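Local coordinates for protein transaminase (Bacillus megaterium, PDB 5G0A) that probably transfers amino groups between amines and carbonyl compounds with S-selectivity, using pyridoxal-5'-phosphate as its cofactor, as class-III aminotransferases do, at residues E145-G150 with V238-G243; L404-T409 with P438-I443. All blocks are in the same frame, centred on the assembly; numbering follows the deposited sequence.

Contact 1: E145-G150 with V238-G243; sequences EHDYHG and VSQGAG. With PLP (pyridoxal-5'-phosphate), chain K.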
loop_
_atom_site.group_PDB
_atom_site.type_symbol
_atom_site.label_atom_id
_atom_site.label_comp_id
_atom_site.label_asym_id
_atom_site.label_seq_id
_atom_site.Cartn_x
_atom_site.Cartn_y
_atom_site.Cartn_z
ATOM N N GLU B 145 -3.440 -6.418 -18.676
ATOM C CA GLU B 145 -4.048 -5.230 -19.273
ATOM C C GLU B 145 -5.403 -5.601 -19.896
ATOM O O GLU B 145 -5.501 -6.614 -20.582
ATOM C CB GLU B 145 -3.129 -4.620 -20.354
ATOM C CG GLU B 145 -3.623 -3.238 -20.782
ATOM C CD GLU B 145 -2.964 -2.651 -22.023
ATOM O OE1 GLU B 145 -2.371 -3.397 -22.830
ATOM O OE2 GLU B 145 -3.053 -1.415 -22.188
ATOM N N HIS B 146 -6.407 -4.765 -19.635
ATOM C CA HIS B 146 -7.790 -4.898 -20.118
ATOM C C HIS B 146 -8.637 -5.993 -19.468
ATOM O O HIS B 146 -9.797 -6.174 -19.873
ATOM C CB HIS B 146 -7.875 -5.038 -21.650
ATOM C CG HIS B 146 -7.057 -4.035 -22.406
ATOM N ND1 HIS B 146 -7.025 -2.697 -22.081
ATOM C CD2 HIS B 146 -6.260 -4.179 -23.491
ATOM C CE1 HIS B 146 -6.236 -2.059 -22.933
ATOM N NE2 HIS B 146 -5.761 -2.934 -23.795
ATOM N N ASP B 147 -8.106 -6.696 -18.465
ATOM C CA ASP B 147 -8.923 -7.688 -17.761
ATOM C C ASP B 147 -9.981 -6.963 -16.946
ATOM O O ASP B 147 -9.721 -5.901 -16.381
ATOM C CB ASP B 147 -8.102 -8.542 -16.785
ATOM C CG ASP B 147 -7.526 -9.790 -17.416
ATOM O OD1 ASP B 147 -7.530 -9.908 -18.657
ATOM O OD2 ASP B 147 -7.110 -10.690 -16.651
ATOM N N TYR B 148 -11.152 -7.584 -16.876
ATOM C CA TYR B 148 -12.205 -7.188 -15.936
ATOM C C TYR B 148 -12.495 -8.381 -15.031
ATOM O O TYR B 148 -12.792 -9.481 -15.523
ATOM C CB TYR B 148 -13.468 -6.730 -16.674
ATOM C CG TYR B 148 -14.510 -6.228 -15.679
ATOM C CD1 TYR B 148 -14.386 -4.948 -15.121
ATOM C CD2 TYR B 148 -15.552 -7.049 -15.241
ATOM C CE1 TYR B 148 -15.280 -4.488 -14.160
ATOM C CE2 TYR B 148 -16.485 -6.586 -14.291
ATOM C CZ TYR B 148 -16.326 -5.306 -13.756
ATOM O OH TYR B 148 -17.208 -4.815 -12.812
ATOM N N HIS B 149 -12.371 -8.178 -13.718
ATOM C CA HIS B 149 -12.613 -9.235 -12.763
ATOM C C HIS B 149 -13.598 -8.796 -11.679
ATOM O O HIS B 149 -13.733 -9.465 -10.667
ATOM C CB HIS B 149 -11.288 -9.748 -12.139
ATOM C CG HIS B 149 -10.381 -10.399 -13.137
ATOM N ND1 HIS B 149 -10.711 -11.579 -13.774
ATOM C CD2 HIS B 149 -9.161 -10.037 -13.617
ATOM C CE1 HIS B 149 -9.743 -11.904 -14.620
ATOM N NE2 HIS B 149 -8.788 -10.990 -14.535
ATOM N N GLY B 150 -14.280 -7.673 -11.892
ATOM C CA GLY B 150 -15.249 -7.233 -10.875
ATOM C C GLY B 150 -14.908 -5.867 -10.315
ATOM O O GLY B 150 -13.937 -5.244 -10.744
ATOM N N VAL B 238 -10.367 -16.305 -20.352
ATOM C CA VAL B 238 -9.909 -16.913 -21.623
ATOM C C VAL B 238 -10.326 -16.045 -22.798
ATOM O O VAL B 238 -9.672 -16.027 -23.840
ATOM C CB VAL B 238 -10.375 -18.362 -21.850
ATOM C CG1 VAL B 238 -9.869 -19.287 -20.755
ATOM C CG2 VAL B 238 -11.891 -18.445 -22.062
ATOM N N SER B 239 -11.439 -15.351 -22.639
ATOM C CA SER B 239 -11.839 -14.344 -23.586
ATOM C C SER B 239 -12.169 -13.149 -22.729
ATOM O O SER B 239 -13.045 -13.237 -21.857
ATOM C CB SER B 239 -13.073 -14.815 -24.365
ATOM O OG SER B 239 -13.539 -13.812 -25.242
ATOM N N GLN B 240 -11.454 -12.044 -22.934
ATOM C CA GLN B 240 -11.716 -10.839 -22.143
ATOM C C GLN B 240 -13.127 -10.376 -22.464
ATOM O O GLN B 240 -13.435 -10.088 -23.623
ATOM C CB GLN B 240 -10.652 -9.762 -22.397
ATOM C CG GLN B 240 -9.332 -10.092 -21.694
ATOM C CD GLN B 240 -8.183 -9.186 -22.103
ATOM O OE1 GLN B 240 -7.996 -8.881 -23.293
ATOM N NE2 GLN B 240 -7.381 -8.771 -21.118
ATOM N N GLY B 241 -13.982 -10.362 -21.436
ATOM C CA GLY B 241 -15.419 -10.131 -21.594
ATOM C C GLY B 241 -15.708 -8.674 -21.863
ATOM O O GLY B 241 -15.888 -8.272 -23.015
ATOM N N ALA B 242 -15.734 -7.871 -20.804
ATOM C CA ALA B 242 -15.851 -6.421 -20.959
ATOM C C ALA B 242 -14.719 -5.876 -21.837
ATOM O O ALA B 242 -14.934 -4.977 -22.669
ATOM C CB ALA B 242 -15.857 -5.735 -19.596
ATOM N N GLY B 243 -13.521 -6.440 -21.671
ATOM C CA GLY B 243 -12.342 -6.016 -22.455
ATOM C C GLY B 243 -12.417 -6.399 -23.927
ATOM O O GLY B 243 -11.649 -5.880 -24.755
HETATM N N1 PLP K . -15.415 -11.341 -13.725
HETATM C C2 PLP K . -15.790 -11.281 -15.025
HETATM C C2A PLP K . -14.911 -11.893 -16.093
HETATM C C3 PLP K . -17.099 -10.688 -15.389
HETATM O O3 PLP K . -17.535 -10.645 -16.656
HETATM C C4 PLP K . -17.943 -10.133 -14.320
HETATM C C4A PLP K . -19.318 -9.551 -14.649
HETATM C C5 PLP K . -17.385 -10.224 -12.949
HETATM C C6 PLP K . -16.141 -10.800 -12.733
HETATM C C5A PLP K . -18.109 -9.635 -11.747
HETATM O O4P PLP K . -19.378 -10.207 -11.510
HETATM P P PLP K . -20.453 -9.316 -10.692
HETATM O O1P PLP K . -21.539 -10.338 -10.493
HETATM O O2P PLP K . -19.824 -8.811 -9.405
HETATM O O3P PLP K . -20.839 -8.195 -11.620
HETATM O O HOH W 1 -12.051 -7.802 -19.893
#
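Gln240 reaches across to Asp147 with its amide standing nearly upright on the carboxylate, the two planes 79° apart. NE2 is the working atom. One N-H runs almost straight to Asp147 OD1 at 2.7 Å and takes the anti lone pair, the one turned away from OD2; the other goes to Glu145 O at 2.9 Å and is more bent. Both acceptors lie close to the amide plane, so the pair of bonds fixes the rotation of the group. CG of Gln240 sits beside its own backbone N (chi1 -75°), and from there the chain runs out extended and brings NE2 within bonding distance of both oxygens, with His146 CB packed against it. Shortened to an alanine, this side chain would probably leave Asp147 OD1 and Glu145 O without their shared donor and open a gap beside His146 CB. Asp147 OD2 receives His149 NE2 at 2.7 Å from above the carboxylate plane and also pairs with Arg144, so Gln240 steadies the carboxylate that holds His149, a residue of the cofactor pocket. Farther along, the methyl of Ala242 meets Tyr148 CB at 3.9 Å. A chi1 of -176° carries the Tyr148 ring away from that methyl and sets its CE2 3.8 Å from C4 of pyridoxal-5'-phosphate. A water bridges the backbones, giving a hydrogen to His146 O and accepting one from Gly243 N. Residues 145-150 follow strand 140-144 and residues 238-243 follow strand 231-236, so the contact joins loops leaving two adjacent parallel strands of the seven-stranded sheet, before helices 153-157 and 251-262; such loops build the cofactor site in fold-type I enzymes, the class-III aminotransferases among them.

Contact 2: L404-T409 with P438-I443; sequences LDRNFT and PNTMRI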
loop_
_atom_site.group_PDB
_atom_site.type_symbol
_atom_site.label_atom_id
_atom_site.label_comp_id
_atom_site.label_asym_id
_atom_site.label_seq_id
_atom_site.Cartn_x
_atom_site.Cartn_y
_atom_site.Cartn_z
ATOM N N LEU B 404 -7.590 5.546 -28.764
ATOM C CA LEU B 404 -7.365 5.017 -27.407
ATOM C C LEU B 404 -7.921 3.609 -27.214
ATOM O O LEU B 404 -7.517 2.913 -26.282
ATOM C CB LEU B 404 -7.910 5.967 -26.325
ATOM C CG LEU B 404 -7.022 7.095 -25.770
ATOM C CD1 LEU B 404 -7.860 8.108 -24.990
ATOM C CD2 LEU B 404 -5.880 6.569 -24.902
ATOM N N ASP B 405 -8.827 3.192 -28.103
ATOM C CA ASP B 405 -9.338 1.810 -28.142
ATOM C C ASP B 405 -9.735 1.362 -26.726
ATOM O O ASP B 405 -10.540 2.032 -26.087
ATOM C CB ASP B 405 -8.326 0.869 -28.808
ATOM C CG ASP B 405 -8.914 -0.502 -29.145
ATOM O OD1 ASP B 405 -10.024 -0.576 -29.726
ATOM O OD2 ASP B 405 -8.240 -1.509 -28.849
ATOM N N ARG B 406 -9.143 0.283 -26.225
ATOM C CA ARG B 406 -9.574 -0.291 -24.953
ATOM C C ARG B 406 -9.067 0.516 -23.751
ATOM O O ARG B 406 -9.392 0.197 -22.600
ATOM C CB ARG B 406 -9.190 -1.777 -24.864
ATOM C CG ARG B 406 -9.952 -2.685 -25.837
ATOM C CD ARG B 406 -9.267 -4.043 -25.978
ATOM N NE ARG B 406 -9.991 -4.932 -26.885
ATOM C CZ ARG B 406 -9.794 -5.008 -28.202
ATOM N NH1 ARG B 406 -8.877 -4.246 -28.795
ATOM N NH2 ARG B 406 -10.512 -5.861 -28.933
ATOM N N ASN B 407 -8.288 1.566 -24.027
ATOM C CA ASN B 407 -7.853 2.522 -23.005
ATOM C C ASN B 407 -8.696 3.800 -22.999
ATOM O O ASN B 407 -8.324 4.790 -22.371
ATOM C CB ASN B 407 -6.347 2.844 -23.135
ATOM C CG ASN B 407 -5.466 1.803 -22.462
ATOM O OD1 ASN B 407 -5.878 1.172 -21.491
ATOM N ND2 ASN B 407 -4.242 1.617 -22.976
ATOM N N PHE B 408 -9.847 3.765 -23.678
ATOM C CA PHE B 408 -10.770 4.910 -23.685
ATOM C C PHE B 408 -11.434 5.072 -22.316
ATOM O O PHE B 408 -11.304 4.197 -21.457
ATOM C CB PHE B 408 -11.835 4.761 -24.802
ATOM C CG PHE B 408 -13.118 4.087 -24.348
ATOM C CD1 PHE B 408 -13.099 2.810 -23.791
ATOM C CD2 PHE B 408 -14.348 4.739 -24.484
ATOM C CE1 PHE B 408 -14.274 2.208 -23.361
ATOM C CE2 PHE B 408 -15.529 4.134 -24.070
ATOM C CZ PHE B 408 -15.490 2.872 -23.504
ATOM N N THR B 409 -12.124 6.193 -22.114
ATOM C CA THR B 409 -12.946 6.394 -20.925
ATOM C C THR B 409 -14.362 6.763 -21.376
ATOM O O THR B 409 -14.573 7.161 -22.534
ATOM C CB THR B 409 -12.411 7.501 -19.985
ATOM O OG1 THR B 409 -12.731 8.790 -20.518
ATOM C CG2 THR B 409 -10.889 7.383 -19.773
ATOM N N PRO B 438 -15.209 0.803 -27.588
ATOM C CA PRO B 438 -15.626 1.721 -28.652
ATOM C C PRO B 438 -15.505 1.171 -30.078
ATOM O O PRO B 438 -16.295 1.563 -30.950
ATOM C CB PRO B 438 -14.698 2.929 -28.451
ATOM C CG PRO B 438 -13.474 2.355 -27.820
ATOM C CD PRO B 438 -13.957 1.237 -26.936
ATOM N N ASN B 439 -14.536 0.284 -30.319
ATOM C CA ASN B 439 -14.324 -0.290 -31.662
ATOM C C ASN B 439 -14.688 -1.758 -31.795
ATOM O O ASN B 439 -14.319 -2.400 -32.779
ATOM C CB ASN B 439 -12.849 -0.162 -32.080
ATOM C CG ASN B 439 -12.319 1.241 -31.940
ATOM O OD1 ASN B 439 -12.868 2.184 -32.513
ATOM N ND2 ASN B 439 -11.240 1.392 -31.176
ATOM N N THR B 440 -15.393 -2.308 -30.808
ATOM C CA THR B 440 -15.553 -3.746 -30.766
ATOM C C THR B 440 -16.939 -4.088 -30.293
ATOM O O THR B 440 -17.340 -3.699 -29.206
ATOM C CB THR B 440 -14.534 -4.400 -29.803
ATOM O OG1 THR B 440 -13.236 -3.800 -29.989
ATOM C CG2 THR B 440 -14.459 -5.914 -30.037
ATOM N N MET B 441 -17.667 -4.805 -31.125
ATOM C CA MET B 441 -18.952 -5.340 -30.735
ATOM C C MET B 441 -18.756 -6.536 -29.841
ATOM O O MET B 441 -17.815 -7.293 -30.033
ATOM C CB MET B 441 -19.650 -5.796 -31.981
ATOM C CG MET B 441 -19.528 -4.724 -33.026
ATOM S SD MET B 441 -21.095 -3.899 -33.082
ATOM C CE MET B 441 -21.792 -5.141 -34.156
ATOM N N ARG B 442 -19.688 -6.712 -28.904
ATOM C CA ARG B 442 -19.687 -7.839 -27.986
ATOM C C ARG B 442 -21.122 -8.356 -27.985
ATOM O O ARG B 442 -22.023 -7.741 -27.408
ATOM C CB ARG B 442 -19.275 -7.398 -26.573
ATOM C CG ARG B 442 -18.743 -8.535 -25.702
ATOM C CD ARG B 442 -17.266 -8.715 -26.023
ATOM N NE ARG B 442 -16.512 -9.723 -25.273
ATOM C CZ ARG B 442 -16.281 -10.960 -25.708
ATOM N NH1 ARG B 442 -16.820 -11.379 -26.857
ATOM N NH2 ARG B 442 -15.519 -11.783 -24.997
ATOM N N ILE B 443 -21.315 -9.483 -28.650
ATOM C CA ILE B 443 -22.653 -9.961 -28.980
ATOM C C ILE B 443 -22.942 -11.211 -28.188
ATOM O O ILE B 443 -22.127 -12.123 -28.174
ATOM C CB ILE B 443 -22.760 -10.246 -30.500
ATOM C CG1 ILE B 443 -22.558 -8.941 -31.283
ATOM C CG2 ILE B 443 -24.118 -10.863 -30.856
ATOM C CD1 ILE B 443 -22.297 -9.134 -32.758
HETATM O O HOH W 2 -12.516 -1.233 -28.891
#
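Asp405 meets Asn439 through a nearly straight bond, ND2 of Asn439 giving its hydrogen to Asp405 OD1 at 2.7 Å. Carboxylate and amide are almost coplanar, 14° apart, and the donor arrives on the anti side of OD1. A chi1 of -168° turns the Asp405 carboxylate toward Asn439, where OD1 also accepts a hydrogen from a water bound in turn by Asn439 N and Thr440 OG1. Asp405 OD2 pairs with Arg406 NH1 at 2.8 Å, a salt bridge whose hydrogen bond is weak, bent to 119°. The Arg406 guanidinium then lies with one face against Thr440 OG1, 3.6 Å from NH2, while NH2 itself bonds to Ser244 O. Phe408 closes the segment's contact: Pro438 CD rests over one face of its ring as a CH-pi contact, 3.8 Å from the centroid, and Pro438 CG abuts Asp405 O. The Phe408 ring also meets that of His410. The loop 404-409, between strand 387-392 and helix 418-427, is thus pinned to the lead-in of strand 440-443, an outermost strand of a three-stranded antiparallel sheet, next to strand 387-392 and away from the cofactor, which lies about 14 Å from the Arg406 side chain.

Overall arrangement
From the N terminus, the chain first leaves strand 140-144 through residues 145-150; contact 1 closes when residues 238-243 return beside them, 88 residues on. Only later does contact 2 open, closing a shorter loop of 28 intervening residues that includes helix 418-427. The two are therefore in series, neither enclosing nor crossing the other. In space they adjoin, with centres about 12 Å apart: Arg406 NE probably donates to Gly243 O and Arg442 NE to Gly241 O. Arg442 thus ties the 238-243 loop of the seven-stranded sheet directly to the three-stranded antiparallel sheet, and Arg406 ties it to the loop packed against strand 440-443.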